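Anastral spindle 2, SAS 4 (PDB 4BY2) is an engineered fusion of an Ana2 proline-rich motif with the TCP domain of Sas-4, a centriole-assembly protein that probably acts as a tubulin-binding molecular adaptor. Local coordinates at residues 75-80 / 85-90; 182-185 / 189-192; 142-147 / 152-157; 104-109 / 113-118. All blocks are in the same frame, centred on the assembly; numbering follows the deposited sequence.

Contact 1 (75-80 / 85-90); sequences SKDIWY and LKKISA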
loop_
_atom_site.group_PDB
_atom_site.type_symbol
_atom_site.label_atom_id
_atom_site.label_comp_id
_atom_site.label_asym_id
_atom_site.label_seq_id
_atom_site.Cartn_x
_atom_site.Cartn_y
_atom_site.Cartn_z
ATOM N N SER A 75 -20.243 15.017 -17.102
ATOM C CA SER A 75 -19.222 13.983 -16.919
ATOM C C SER A 75 -18.596 13.607 -18.263
ATOM O O SER A 75 -19.310 13.488 -19.258
ATOM C CB SER A 75 -19.817 12.752 -16.241
ATOM O OG SER A 75 -20.870 12.186 -17.003
ATOM N N LYS A 76 -17.266 13.438 -18.296
ATOM C CA LYS A 76 -16.541 13.109 -19.524
ATOM C C LYS A 76 -15.989 11.689 -19.542
ATOM O O LYS A 76 -15.606 11.158 -18.500
ATOM C CB LYS A 76 -15.412 14.125 -19.782
ATOM C CG LYS A 76 -15.913 15.491 -20.229
ATOM C CD LYS A 76 -14.779 16.472 -20.456
ATOM C CE LYS A 76 -15.295 17.821 -20.891
ATOM N NZ LYS A 76 -14.191 18.775 -21.174
ATOM N N ASP A 77 -15.953 11.082 -20.738
ATOM C CA ASP A 77 -15.395 9.756 -20.995
ATOM C C ASP A 77 -14.435 9.907 -22.177
ATOM O O ASP A 77 -14.850 10.346 -23.250
ATOM C CB ASP A 77 -16.499 8.721 -21.303
ATOM C CG ASP A 77 -17.595 8.580 -20.258
ATOM O OD1 ASP A 77 -17.302 8.762 -19.054
ATOM O OD2 ASP A 77 -18.742 8.260 -20.641
ATOM N N ILE A 78 -13.143 9.623 -21.961
ATOM C CA ILE A 78 -12.120 9.756 -22.999
ATOM C C ILE A 78 -11.610 8.388 -23.435
ATOM O O ILE A 78 -11.071 7.637 -22.619
ATOM C CB ILE A 78 -10.958 10.728 -22.624
ATOM C CG1 ILE A 78 -11.470 12.003 -21.908
ATOM C CG2 ILE A 78 -10.122 11.080 -23.868
ATOM C CD1 ILE A 78 -10.421 12.753 -21.082
ATOM N N TRP A 79 -11.786 8.072 -24.726
ATOM C CA TRP A 79 -11.319 6.826 -25.325
ATOM C C TRP A 79 -9.989 7.097 -26.012
ATOM O O TRP A 79 -9.910 7.951 -26.900
ATOM C CB TRP A 79 -12.347 6.269 -26.314
ATOM C CG TRP A 79 -13.648 5.881 -25.683
ATOM C CD1 TRP A 79 -14.728 6.687 -25.470
ATOM C CD2 TRP A 79 -14.022 4.575 -25.226
ATOM N NE1 TRP A 79 -15.752 5.965 -24.901
ATOM C CE2 TRP A 79 -15.350 4.663 -24.750
ATOM C CE3 TRP A 79 -13.364 3.334 -25.174
ATOM C CZ2 TRP A 79 -16.027 3.562 -24.212
ATOM C CZ3 TRP A 79 -14.037 2.243 -24.644
ATOM C CH2 TRP A 79 -15.352 2.361 -24.172
ATOM N N TYR A 80 -8.934 6.410 -25.554
ATOM C CA TYR A 80 -7.579 6.560 -26.081
ATOM C C TYR A 80 -7.261 5.485 -27.144
ATOM O O TYR A 80 -7.886 4.418 -27.114
ATOM C CB TYR A 80 -6.557 6.581 -24.927
ATOM C CG TYR A 80 -6.629 7.844 -24.095
ATOM C CD1 TYR A 80 -5.896 8.975 -24.443
ATOM C CD2 TYR A 80 -7.436 7.912 -22.961
ATOM C CE1 TYR A 80 -5.969 10.147 -23.688
ATOM C CE2 TYR A 80 -7.513 9.076 -22.197
ATOM C CZ TYR A 80 -6.781 10.193 -22.567
ATOM O OH TYR A 80 -6.859 11.344 -21.820
ATOM N N LEU A 85 -9.561 3.986 -21.177
ATOM C CA LEU A 85 -10.808 4.721 -21.006
ATOM C C LEU A 85 -10.725 5.565 -19.725
ATOM O O LEU A 85 -10.771 5.023 -18.621
ATOM C CB LEU A 85 -12.025 3.767 -21.009
ATOM C CG LEU A 85 -13.416 4.361 -20.690
ATOM C CD1 LEU A 85 -13.811 5.472 -21.667
ATOM C CD2 LEU A 85 -14.477 3.277 -20.661
ATOM N N LYS A 86 -10.561 6.888 -19.884
ATOM C CA LYS A 86 -10.472 7.823 -18.766
ATOM C C LYS A 86 -11.856 8.422 -18.502
ATOM O O LYS A 86 -12.404 9.109 -19.364
ATOM C CB LYS A 86 -9.436 8.923 -19.057
ATOM C CG LYS A 86 -9.014 9.725 -17.832
ATOM C CD LYS A 86 -8.328 11.021 -18.239
ATOM C CE LYS A 86 -7.529 11.637 -17.117
ATOM N NZ LYS A 86 -6.192 10.998 -16.973
ATOM N N LYS A 87 -12.426 8.143 -17.320
ATOM C CA LYS A 87 -13.735 8.666 -16.927
ATOM C C LYS A 87 -13.557 9.773 -15.891
ATOM O O LYS A 87 -12.920 9.551 -14.862
ATOM C CB LYS A 87 -14.647 7.548 -16.396
ATOM C CG LYS A 87 -15.153 6.597 -17.473
ATOM C CD LYS A 87 -16.130 5.564 -16.920
ATOM C CE LYS A 87 -17.575 5.995 -17.038
ATOM N NZ LYS A 87 -18.509 4.939 -16.566
ATOM N N ILE A 88 -14.078 10.973 -16.183
ATOM C CA ILE A 88 -14.007 12.138 -15.298
ATOM C C ILE A 88 -15.420 12.490 -14.836
ATOM O O ILE A 88 -16.334 12.550 -15.662
ATOM C CB ILE A 88 -13.310 13.357 -15.978
ATOM C CG1 ILE A 88 -11.970 12.960 -16.644
ATOM C CG2 ILE A 88 -13.121 14.519 -14.981
ATOM C CD1 ILE A 88 -11.432 13.947 -17.677
ATOM N N SER A 89 -15.594 12.729 -13.520
ATOM C CA SER A 89 -16.872 13.138 -12.924
ATOM C C SER A 89 -17.204 14.574 -13.363
ATOM O O SER A 89 -16.286 15.349 -13.647
ATOM C CB SER A 89 -16.800 13.061 -11.400
ATOM O OG SER A 89 -15.767 13.884 -10.883
ATOM N N ALA A 90 -18.509 14.924 -13.415
ATOM C CA ALA A 90 -19.014 16.247 -13.816
ATOM C C ALA A 90 -18.292 17.419 -13.123
ATOM O O ALA A 90 -18.025 18.441 -13.758
ATOM C CB ALA A 90 -20.513 16.326 -13.570
HETATM O O HOH W 1 -18.218 9.652 -16.192
#
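Leu85 lays its CD1 methyl over one face of the Trp79 indole, 3.6 Å from CD1 to the centroid of the five-membered ring and 15° off the ring normal, in a CH-pi contact. The second branch reaches the six-membered part of the indole, with Leu85 CD2 3.7 Å from Trp79 CH2. Leucine CG stands opposite the backbone N (chi1 174°), which brings both methyls across to the indole. Asp77 and Lys87 share this face of the sheet and run side by side in the same direction. The carboxylate rests on the aliphatic part of the lysine, with Asp77 OD1 3.4 Å from Lys87 CE, but OD1 is 4.7 Å from Lys87 NZ, so the opposite charges are near without forming a salt bridge. A water donates to Asp77 OD1 instead, at 3.1 Å, and reaches Ile88 O only weakly.

The other face carries Lys76, Ile78, Lys86 and Ile88. Here the end methyls of the two isoleucines meet, Ile78 CD1 lying 3.7 Å from Ile88 CD1, and the methylenes of Lys86 pass alongside Ile78. The Tyr80 ring turns its edge to Lys86, Tyr80 CE2 lying 3.7 Å from Lys86 CB. Paired backbone bonds join Lys76 to Ile88 and Ile78 to Lys86, alternating with the non-hydrogen-bonded pairs Asp77-Lys87 and Trp79-Leu85.

Strand 67-70 flanks this hairpin of the Sas-4 TCP domain beside 76-79, where Glu68 forms a salt bridge with Lys76 and Arg67 a cation-pi contact with Trp79. Beside 85-88, strand 94-98 continues the antiparallel arrangement through backbone bonds of Leu85 with Leu98 and Lys87 with Arg96.

Contact 2 (182-185 / 189-192); sequences LVQL and DKIL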
loop_
_atom_site.group_PDB
_atom_site.type_symbol
_atom_site.label_atom_id
_atom_site.label_comp_id
_atom_site.label_asym_id
_atom_site.label_seq_id
_atom_site.Cartn_x
_atom_site.Cartn_y
_atom_site.Cartn_z
ATOM N N LEU A 182 8.382 -8.535 20.186
ATOM C CA LEU A 182 9.794 -8.869 20.003
ATOM C C LEU A 182 10.554 -7.706 19.374
ATOM O O LEU A 182 10.126 -7.169 18.354
ATOM C CB LEU A 182 9.951 -10.162 19.170
ATOM C CG LEU A 182 11.371 -10.581 18.732
ATOM C CD1 LEU A 182 12.257 -10.945 19.924
ATOM C CD2 LEU A 182 11.316 -11.739 17.761
ATOM N N VAL A 183 11.680 -7.317 19.994
ATOM C CA VAL A 183 12.537 -6.228 19.528
ATOM C C VAL A 183 13.932 -6.775 19.220
ATOM O O VAL A 183 14.671 -7.134 20.136
ATOM C CB VAL A 183 12.594 -5.020 20.510
ATOM C CG1 VAL A 183 13.353 -3.847 19.898
ATOM C CG2 VAL A 183 11.203 -4.581 20.952
ATOM N N GLN A 184 14.277 -6.846 17.928
ATOM C CA GLN A 184 15.591 -7.287 17.459
ATOM C C GLN A 184 16.473 -6.041 17.384
ATOM O O GLN A 184 16.013 -5.002 16.917
ATOM C CB GLN A 184 15.470 -7.980 16.082
ATOM C CG GLN A 184 16.792 -8.425 15.442
ATOM C CD GLN A 184 17.480 -9.539 16.192
ATOM O OE1 GLN A 184 17.057 -10.698 16.162
ATOM N NE2 GLN A 184 18.578 -9.215 16.858
ATOM N N LEU A 185 17.714 -6.134 17.884
ATOM C CA LEU A 185 18.666 -5.021 17.899
ATOM C C LEU A 185 19.713 -5.203 16.789
ATOM O O LEU A 185 19.860 -6.310 16.262
ATOM C CB LEU A 185 19.354 -4.904 19.287
ATOM C CG LEU A 185 18.563 -4.408 20.535
ATOM C CD1 LEU A 185 18.043 -2.998 20.385
ATOM C CD2 LEU A 185 17.467 -5.361 20.970
ATOM N N ASP A 189 21.423 -8.383 19.831
ATOM C CA ASP A 189 20.611 -8.564 21.038
ATOM C C ASP A 189 19.105 -8.591 20.734
ATOM O O ASP A 189 18.685 -8.148 19.663
ATOM C CB ASP A 189 20.957 -7.494 22.094
ATOM C CG ASP A 189 22.419 -7.456 22.528
ATOM O OD1 ASP A 189 23.082 -8.521 22.499
ATOM O OD2 ASP A 189 22.891 -6.367 22.921
ATOM N N LYS A 190 18.305 -9.158 21.656
ATOM C CA LYS A 190 16.849 -9.279 21.518
ATOM C C LYS A 190 16.131 -8.913 22.821
ATOM O O LYS A 190 16.607 -9.256 23.905
ATOM C CB LYS A 190 16.442 -10.705 21.091
ATOM C CG LYS A 190 16.910 -11.143 19.704
ATOM C CD LYS A 190 16.708 -12.643 19.516
ATOM C CE LYS A 190 17.573 -13.226 18.425
ATOM N NZ LYS A 190 16.853 -13.317 17.129
ATOM N N ILE A 191 14.978 -8.222 22.705
ATOM C CA ILE A 191 14.125 -7.830 23.834
ATOM C C ILE A 191 12.740 -8.425 23.578
ATOM O O ILE A 191 12.045 -7.987 22.662
ATOM C CB ILE A 191 14.084 -6.284 24.071
ATOM C CG1 ILE A 191 15.505 -5.644 24.192
ATOM C CG2 ILE A 191 13.191 -5.912 25.268
ATOM C CD1 ILE A 191 16.454 -6.119 25.365
ATOM N N LEU A 192 12.354 -9.438 24.362
ATOM C CA LEU A 192 11.065 -10.105 24.203
ATOM C C LEU A 192 10.089 -9.740 25.327
ATOM O O LEU A 192 10.275 -10.148 26.476
ATOM C CB LEU A 192 11.264 -11.630 24.072
ATOM C CG LEU A 192 10.040 -12.489 23.748
ATOM C CD1 LEU A 192 9.631 -12.347 22.294
ATOM C CD2 LEU A 192 10.322 -13.946 24.038
#
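Lys190 NZ donates to Gln184 OE1 at 2.8 Å, approaching in the plane of the amide carbonyl with a C=O...N angle of 154°. The glutamine chain bends at its second torsion (chi2 67°), folding the amide over toward the lysine, whose CG and CE methylenes also lie against it. The other end of the amide is held as well: Gln184 NE2 gives a bond to Leu185 O, 3.2 Å long, with the acceptor close to the amide plane and the donor on a carbonyl lone pair. A weak bond from NE2 to Gly188 O adds to this, and partners at both ends are consistent with this orientation of the amide.

The two segments form an antiparallel beta hairpin of the Sas-4 TCP domain, within a T-complex protein 10 C-terminus sequence range. Val183 and Ile191 exchange two backbone bonds, and next to the turn Leu185 N donates to Asp189 O at 2.9 Å. The Leu185 side chain bends over that same carbonyl, and its CD2 continues to Ile191 CG1, 3.8 Å away.

On the face that carries Gln184 and Lys190, further from the turn, Leu182 and Leu192 meet through their CD1 methyls, Leu182 CD1 to Leu192 CD1 being 3.8 Å. Trp174 of strand 170-175 packs against Leu182, and Leu192 touches Glu200 of strand 199-202.

Contact 3 (142-147 / 152-157); sequences TEHRRK and EIHFPN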
loop_
_atom_site.group_PDB
_atom_site.type_symbol
_atom_site.label_atom_id
_atom_site.label_comp_id
_atom_site.label_asym_id
_atom_site.label_seq_id
_atom_site.Cartn_x
_atom_site.Cartn_y
_atom_site.Cartn_z
ATOM N N THR A 142 -1.151 -6.659 4.160
ATOM C CA THR A 142 -1.206 -5.216 3.964
ATOM C C THR A 142 0.135 -4.565 4.334
ATOM O O THR A 142 0.650 -4.800 5.424
ATOM C CB THR A 142 -2.429 -4.636 4.696
ATOM O OG1 THR A 142 -3.596 -5.370 4.311
ATOM C CG2 THR A 142 -2.654 -3.173 4.390
ATOM N N GLU A 143 0.698 -3.760 3.420
ATOM C CA GLU A 143 1.990 -3.092 3.617
ATOM C C GLU A 143 1.810 -1.576 3.674
ATOM O O GLU A 143 1.268 -0.987 2.740
ATOM C CB GLU A 143 2.999 -3.489 2.524
ATOM C CG GLU A 143 3.023 -4.979 2.210
ATOM C CD GLU A 143 4.184 -5.512 1.390
ATOM O OE1 GLU A 143 4.800 -4.736 0.623
ATOM O OE2 GLU A 143 4.455 -6.729 1.495
ATOM N N HIS A 144 2.248 -0.954 4.785
ATOM C CA HIS A 144 2.128 0.485 5.028
ATOM C C HIS A 144 3.491 1.147 4.932
ATOM O O HIS A 144 4.412 0.747 5.649
ATOM C CB HIS A 144 1.507 0.760 6.414
ATOM C CG HIS A 144 0.170 0.126 6.630
ATOM N ND1 HIS A 144 -0.977 0.885 6.713
ATOM C CD2 HIS A 144 -0.155 -1.178 6.794
ATOM C CE1 HIS A 144 -1.964 0.025 6.911
ATOM N NE2 HIS A 144 -1.516 -1.228 6.969
ATOM N N ARG A 145 3.627 2.151 4.048
ATOM C CA ARG A 145 4.883 2.879 3.854
ATOM C C ARG A 145 4.680 4.389 3.976
ATOM O O ARG A 145 3.930 4.977 3.196
ATOM C CB ARG A 145 5.551 2.494 2.523
ATOM C CG ARG A 145 6.232 1.133 2.561
ATOM C CD ARG A 145 6.650 0.668 1.181
ATOM N NE ARG A 145 7.494 -0.526 1.247
ATOM C CZ ARG A 145 7.047 -1.773 1.139
ATOM N NH1 ARG A 145 5.755 -2.009 0.946
ATOM N NH2 ARG A 145 7.889 -2.795 1.217
ATOM N N ARG A 146 5.332 5.005 4.978
ATOM C CA ARG A 146 5.247 6.439 5.267
ATOM C C ARG A 146 6.417 7.232 4.665
ATOM O O ARG A 146 7.390 6.633 4.195
ATOM C CB ARG A 146 5.131 6.676 6.783
ATOM C CG ARG A 146 3.774 6.282 7.355
ATOM C CD ARG A 146 3.839 5.979 8.837
ATOM N NE ARG A 146 3.299 4.652 9.141
ATOM C CZ ARG A 146 2.061 4.425 9.573
ATOM N NH1 ARG A 146 1.220 5.434 9.764
ATOM N NH2 ARG A 146 1.657 3.186 9.823
ATOM N N LYS A 147 6.304 8.581 4.670
ATOM C CA LYS A 147 7.296 9.528 4.141
ATOM C C LYS A 147 8.667 9.435 4.822
ATOM O O LYS A 147 9.689 9.544 4.139
ATOM C CB LYS A 147 6.763 10.970 4.214
ATOM C CG LYS A 147 6.227 11.496 2.891
ATOM C CD LYS A 147 5.738 12.934 3.016
ATOM C CE LYS A 147 5.108 13.432 1.738
ATOM N NZ LYS A 147 4.518 14.787 1.905
ATOM N N GLU A 152 5.556 -0.968 7.597
ATOM C CA GLU A 152 4.716 -1.760 8.493
ATOM C C GLU A 152 3.962 -2.857 7.723
ATOM O O GLU A 152 2.968 -2.570 7.051
ATOM C CB GLU A 152 3.753 -0.836 9.260
ATOM C CG GLU A 152 3.347 -1.361 10.624
ATOM C CD GLU A 152 2.389 -0.469 11.391
ATOM O OE1 GLU A 152 2.816 0.621 11.836
ATOM O OE2 GLU A 152 1.218 -0.875 11.572
ATOM N N ILE A 153 4.457 -4.109 7.808
ATOM C CA ILE A 153 3.857 -5.268 7.133
ATOM C C ILE A 153 2.878 -5.975 8.074
ATOM O O ILE A 153 3.261 -6.381 9.168
ATOM C CB ILE A 153 4.915 -6.271 6.564
ATOM C CG1 ILE A 153 6.146 -5.564 5.909
ATOM C CG2 ILE A 153 4.272 -7.294 5.615
ATOM C CD1 ILE A 153 5.954 -4.853 4.535
ATOM N N HIS A 154 1.624 -6.132 7.632
ATOM C CA HIS A 154 0.559 -6.819 8.357
ATOM C C HIS A 154 0.341 -8.175 7.678
ATOM O O HIS A 154 -0.323 -8.249 6.644
ATOM C CB HIS A 154 -0.732 -5.975 8.353
ATOM C CG HIS A 154 -0.677 -4.768 9.238
ATOM N ND1 HIS A 154 -1.458 -4.674 10.375
ATOM C CD2 HIS A 154 0.063 -3.641 9.122
ATOM C CE1 HIS A 154 -1.168 -3.501 10.913
ATOM N NE2 HIS A 154 -0.256 -2.845 10.195
ATOM N N PHE A 155 0.952 -9.232 8.231
ATOM C CA PHE A 155 0.886 -10.597 7.699
ATOM C C PHE A 155 -0.501 -11.253 7.876
ATOM O O PHE A 155 -1.241 -10.842 8.777
ATOM C CB PHE A 155 2.007 -11.457 8.315
ATOM C CG PHE A 155 3.394 -11.064 7.858
ATOM C CD1 PHE A 155 3.920 -11.558 6.670
ATOM C CD2 PHE A 155 4.170 -10.189 8.610
ATOM C CE1 PHE A 155 5.196 -11.182 6.240
ATOM C CE2 PHE A 155 5.446 -9.816 8.181
ATOM C CZ PHE A 155 5.952 -10.315 7.000
ATOM N N PRO A 156 -0.880 -12.270 7.046
ATOM C CA PRO A 156 -2.211 -12.900 7.202
ATOM C C PRO A 156 -2.466 -13.607 8.540
ATOM O O PRO A 156 -3.627 -13.820 8.895
ATOM C CB PRO A 156 -2.283 -13.880 6.024
ATOM C CG PRO A 156 -1.250 -13.408 5.057
ATOM C CD PRO A 156 -0.151 -12.866 5.908
ATOM N N ASN A 157 -1.395 -13.952 9.286
ATOM C CA ASN A 157 -1.476 -14.602 10.600
ATOM C C ASN A 157 -1.575 -13.578 11.758
ATOM O O ASN A 157 -1.283 -13.909 12.911
ATOM C CB ASN A 157 -0.307 -15.591 10.797
ATOM C CG ASN A 157 1.089 -15.017 10.659
ATOM O OD1 ASN A 157 1.310 -13.801 10.635
ATOM N ND2 ASN A 157 2.076 -15.896 10.578
#
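His144 and His154 meet through their ring carbons, His144 CD2 lying 3.4 Å from His154 CD2. The two ring planes meet obliquely, inclined at 54°. Both rings stand on the same face of the hairpin as Glu152, the carboxylate that holds one of them. His154 NE2 donates to Glu152 OE2 at 2.8 Å, using the anti lone pair of that oxygen, with the acceptor tilted 20° out of the imidazole plane. The other oxygen, Glu152 OE1, takes part in a long salt bridge to Arg146 NH2, at 3.5 Å. Glutamate chi1 of -151° places the extended chain between His154 and Arg146.

On the other face, Ile153 runs beside Glu143 and sets its CD1 methyl against the glutamate chain, 3.7 Å from Glu143 CD. Arg145 steadies that carboxylate: NH1 donates almost straight to Glu143 OE1, 2.9 Å away, with the oxygen in the guanidinium plane. Glu143 OE2 accepts from the backbone N of Ser21, which belongs to the Ana2 part of the fusion.

Beneath the side chains, paired backbone bonds join Thr142 to His154 and His144 to Glu152. Ile134 of strand 133-136 packs on Thr142 and His144, and Ile160 of strand 160-163 on Glu152 and His154; together they flank the polar cluster in this Sas-4 hairpin. With one oxygen toward an imidazole N-H and the other toward a guanidinium, Glu152 would be expected to remain ionised, and its charge could favour protonation of His154.

Contact 4 (104-109 / 113-118); sequences IKETNI and TVKYYY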
loop_
_atom_site.group_PDB
_atom_site.type_symbol
_atom_site.label_atom_id
_atom_site.label_comp_id
_atom_site.label_asym_id
_atom_site.label_seq_id
_atom_site.Cartn_x
_atom_site.Cartn_y
_atom_site.Cartn_z
ATOM N N ILE A 104 -6.930 -0.479 -13.084
ATOM C CA ILE A 104 -7.753 0.695 -12.760
ATOM C C ILE A 104 -6.960 1.693 -11.905
ATOM O O ILE A 104 -6.327 1.291 -10.933
ATOM C CB ILE A 104 -9.103 0.301 -12.073
ATOM C CG1 ILE A 104 -9.827 -0.857 -12.806
ATOM C CG2 ILE A 104 -10.028 1.520 -11.915
ATOM C CD1 ILE A 104 -10.875 -1.642 -11.956
ATOM N N LYS A 105 -7.025 2.989 -12.254
ATOM C CA LYS A 105 -6.387 4.069 -11.500
ATOM C C LYS A 105 -7.441 5.117 -11.098
ATOM O O LYS A 105 -7.870 5.914 -11.937
ATOM C CB LYS A 105 -5.227 4.695 -12.294
ATOM C CG LYS A 105 -4.387 5.680 -11.486
ATOM C CD LYS A 105 -3.179 6.161 -12.271
ATOM C CE LYS A 105 -2.550 7.392 -11.667
ATOM N NZ LYS A 105 -3.346 8.618 -11.950
ATOM N N GLU A 106 -7.871 5.092 -9.819
ATOM C CA GLU A 106 -8.869 6.011 -9.253
ATOM C C GLU A 106 -8.209 7.216 -8.581
ATOM O O GLU A 106 -7.368 7.040 -7.705
ATOM C CB GLU A 106 -9.784 5.283 -8.253
ATOM C CG GLU A 106 -10.868 4.433 -8.900
ATOM C CD GLU A 106 -11.703 3.572 -7.968
ATOM O OE1 GLU A 106 -11.712 3.836 -6.742
ATOM O OE2 GLU A 106 -12.368 2.637 -8.470
ATOM N N THR A 107 -8.587 8.437 -8.998
ATOM C CA THR A 107 -8.066 9.692 -8.443
ATOM C C THR A 107 -9.210 10.476 -7.800
ATOM O O THR A 107 -10.062 11.017 -8.506
ATOM C CB THR A 107 -7.282 10.497 -9.501
ATOM O OG1 THR A 107 -6.318 9.650 -10.129
ATOM C CG2 THR A 107 -6.581 11.720 -8.914
ATOM N N ASN A 108 -9.237 10.500 -6.455
ATOM C CA ASN A 108 -10.238 11.202 -5.652
ATOM C C ASN A 108 -9.588 12.471 -5.093
ATOM O O ASN A 108 -8.769 12.388 -4.178
ATOM C CB ASN A 108 -10.747 10.304 -4.514
ATOM C CG ASN A 108 -11.107 8.898 -4.930
ATOM O OD1 ASN A 108 -10.243 8.018 -5.064
ATOM N ND2 ASN A 108 -12.394 8.646 -5.112
ATOM N N ILE A 109 -9.910 13.636 -5.683
ATOM C CA ILE A 109 -9.354 14.935 -5.282
ATOM C C ILE A 109 -9.958 15.393 -3.943
ATOM O O ILE A 109 -9.264 16.037 -3.152
ATOM C CB ILE A 109 -9.470 15.990 -6.431
ATOM C CG1 ILE A 109 -8.632 15.549 -7.657
ATOM C CG2 ILE A 109 -9.057 17.405 -5.974
ATOM C CD1 ILE A 109 -8.997 16.204 -8.982
ATOM N N THR A 113 -6.825 10.925 -2.501
ATOM C CA THR A 113 -6.338 9.557 -2.676
ATOM C C THR A 113 -6.159 9.126 -4.125
ATOM O O THR A 113 -6.945 9.491 -5.000
ATOM C CB THR A 113 -7.230 8.543 -1.928
ATOM O OG1 THR A 113 -8.593 8.712 -2.320
ATOM C CG2 THR A 113 -7.109 8.646 -0.417
ATOM N N VAL A 114 -5.124 8.312 -4.357
ATOM C CA VAL A 114 -4.815 7.705 -5.647
ATOM C C VAL A 114 -4.837 6.189 -5.391
ATOM O O VAL A 114 -3.987 5.672 -4.666
ATOM C CB VAL A 114 -3.472 8.198 -6.263
ATOM C CG1 VAL A 114 -3.227 7.565 -7.631
ATOM C CG2 VAL A 114 -3.429 9.722 -6.372
ATOM N N LYS A 115 -5.859 5.503 -5.914
ATOM C CA LYS A 115 -6.015 4.054 -5.767
ATOM C C LYS A 115 -5.642 3.371 -7.079
ATOM O O LYS A 115 -6.022 3.854 -8.141
ATOM C CB LYS A 115 -7.452 3.683 -5.360
ATOM C CG LYS A 115 -7.796 4.025 -3.919
ATOM C CD LYS A 115 -9.137 3.435 -3.507
ATOM C CE LYS A 115 -9.438 3.668 -2.047
ATOM N NZ LYS A 115 -10.792 3.178 -1.678
ATOM N N TYR A 116 -4.888 2.264 -7.010
ATOM C CA TYR A 116 -4.473 1.523 -8.200
ATOM C C TYR A 116 -4.740 0.037 -8.044
ATOM O O TYR A 116 -4.300 -0.562 -7.067
ATOM C CB TYR A 116 -2.994 1.783 -8.548
ATOM C CG TYR A 116 -2.628 1.395 -9.968
ATOM C CD1 TYR A 116 -2.347 0.072 -10.302
ATOM C CD2 TYR A 116 -2.573 2.348 -10.980
ATOM C CE1 TYR A 116 -2.034 -0.294 -11.606
ATOM C CE2 TYR A 116 -2.237 1.996 -12.287
ATOM C CZ TYR A 116 -1.967 0.673 -12.595
ATOM O OH TYR A 116 -1.640 0.308 -13.881
ATOM N N TYR A 117 -5.436 -0.563 -9.021
ATOM C CA TYR A 117 -5.732 -1.990 -9.013
ATOM C C TYR A 117 -4.900 -2.723 -10.062
ATOM O O TYR A 117 -5.060 -2.478 -11.253
ATOM C CB TYR A 117 -7.240 -2.252 -9.202
ATOM C CG TYR A 117 -7.620 -3.721 -9.190
ATOM C CD1 TYR A 117 -7.551 -4.469 -8.018
ATOM C CD2 TYR A 117 -8.059 -4.358 -10.345
ATOM C CE1 TYR A 117 -7.905 -5.817 -7.997
ATOM C CE2 TYR A 117 -8.427 -5.702 -10.335
ATOM C CZ TYR A 117 -8.338 -6.432 -9.160
ATOM O OH TYR A 117 -8.696 -7.757 -9.138
ATOM N N TYR A 118 -3.989 -3.602 -9.608
ATOM C CA TYR A 118 -3.149 -4.434 -10.473
ATOM C C TYR A 118 -3.995 -5.676 -10.740
ATOM O O TYR A 118 -4.110 -6.551 -9.877
ATOM C CB TYR A 118 -1.809 -4.786 -9.795
ATOM C CG TYR A 118 -1.016 -3.587 -9.321
ATOM C CD1 TYR A 118 -1.189 -3.074 -8.038
ATOM C CD2 TYR A 118 -0.079 -2.972 -10.148
ATOM C CE1 TYR A 118 -0.463 -1.969 -7.596
ATOM C CE2 TYR A 118 0.663 -1.875 -9.711
ATOM C CZ TYR A 118 0.460 -1.371 -8.435
ATOM O OH TYR A 118 1.178 -0.288 -7.990
#
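A 4:4 beta hairpin of the Sas-4 TCP domain brings Asn108 and Thr113 together at the mouth of its four-residue connection. Each donates its backbone N to the carbonyl of the other, and a weak side-chain bond runs alongside, from Thr113 OG1 to Asn108 OD1 at 3.3 Å. The threonine hydroxyl sits between its own N and carbonyl carbon (chi1 54°), the position from which it can face the asparagine amide. Further along, Glu106 with Lys115 and Ile104 with Tyr117 form the other hydrogen-bonded pairs; the most distant bond, Ile104 N to Tyr117 O, stretches to 3.3 Å.

Side chains alternate between the two faces. Tyr116 lies obliquely against the aliphatic stem of Lys105, its CD2 3.8 Å from Lys105 CB. One face of the Tyr116 ring passes over Ile104 O, which lies toward the rim. The phenol end is fixed by Asp103 and by the backbone N of Arg15, a residue of the fused Ana2 segment. Toward the turn, the Lys105 chain reaches across to Val114, its CE methylene 4.1 Å from Val114 CG1.

On the opposite face Ile104 CD1 approaches the Tyr117 ring at CD2, 4.2 Å away, while the Tyr117 hydroxyl bonds to Asn122. Glu106 and Lys115 touch through their CB atoms, 4.0 Å apart, yet Glu106 OE1 stays 5.2 Å from Lys115 NZ; the glutamate forms a long, weak ion pair with Arg96 instead. Strand 94-98 adjoins one edge and strand 123-128 the other, an up-and-down succession of neighbours in sequence that is typical of a beta meander.

In the fold
All four contacts are hairpins of the Sas-4 TCP domain, and along the chain they follow in the order contact 1, contact 4, contact 3, contact 2. The same order holds in space. The centres of contacts 1 and 4 lie about 14 Å apart. Those of contacts 3 and 4 are about 19 Å apart. Between the centres of contacts 2 and 3 the distance is about 20 Å. Contacts 1 and 2, on opposite sides of the chain's centre, have centres about 52 Å apart. None touches another. Strand 94-98 alone separates contact 1 from contact 4. Each strand pairs with its sequence neighbours, so the domain extends as a long antiparallel meander without helices.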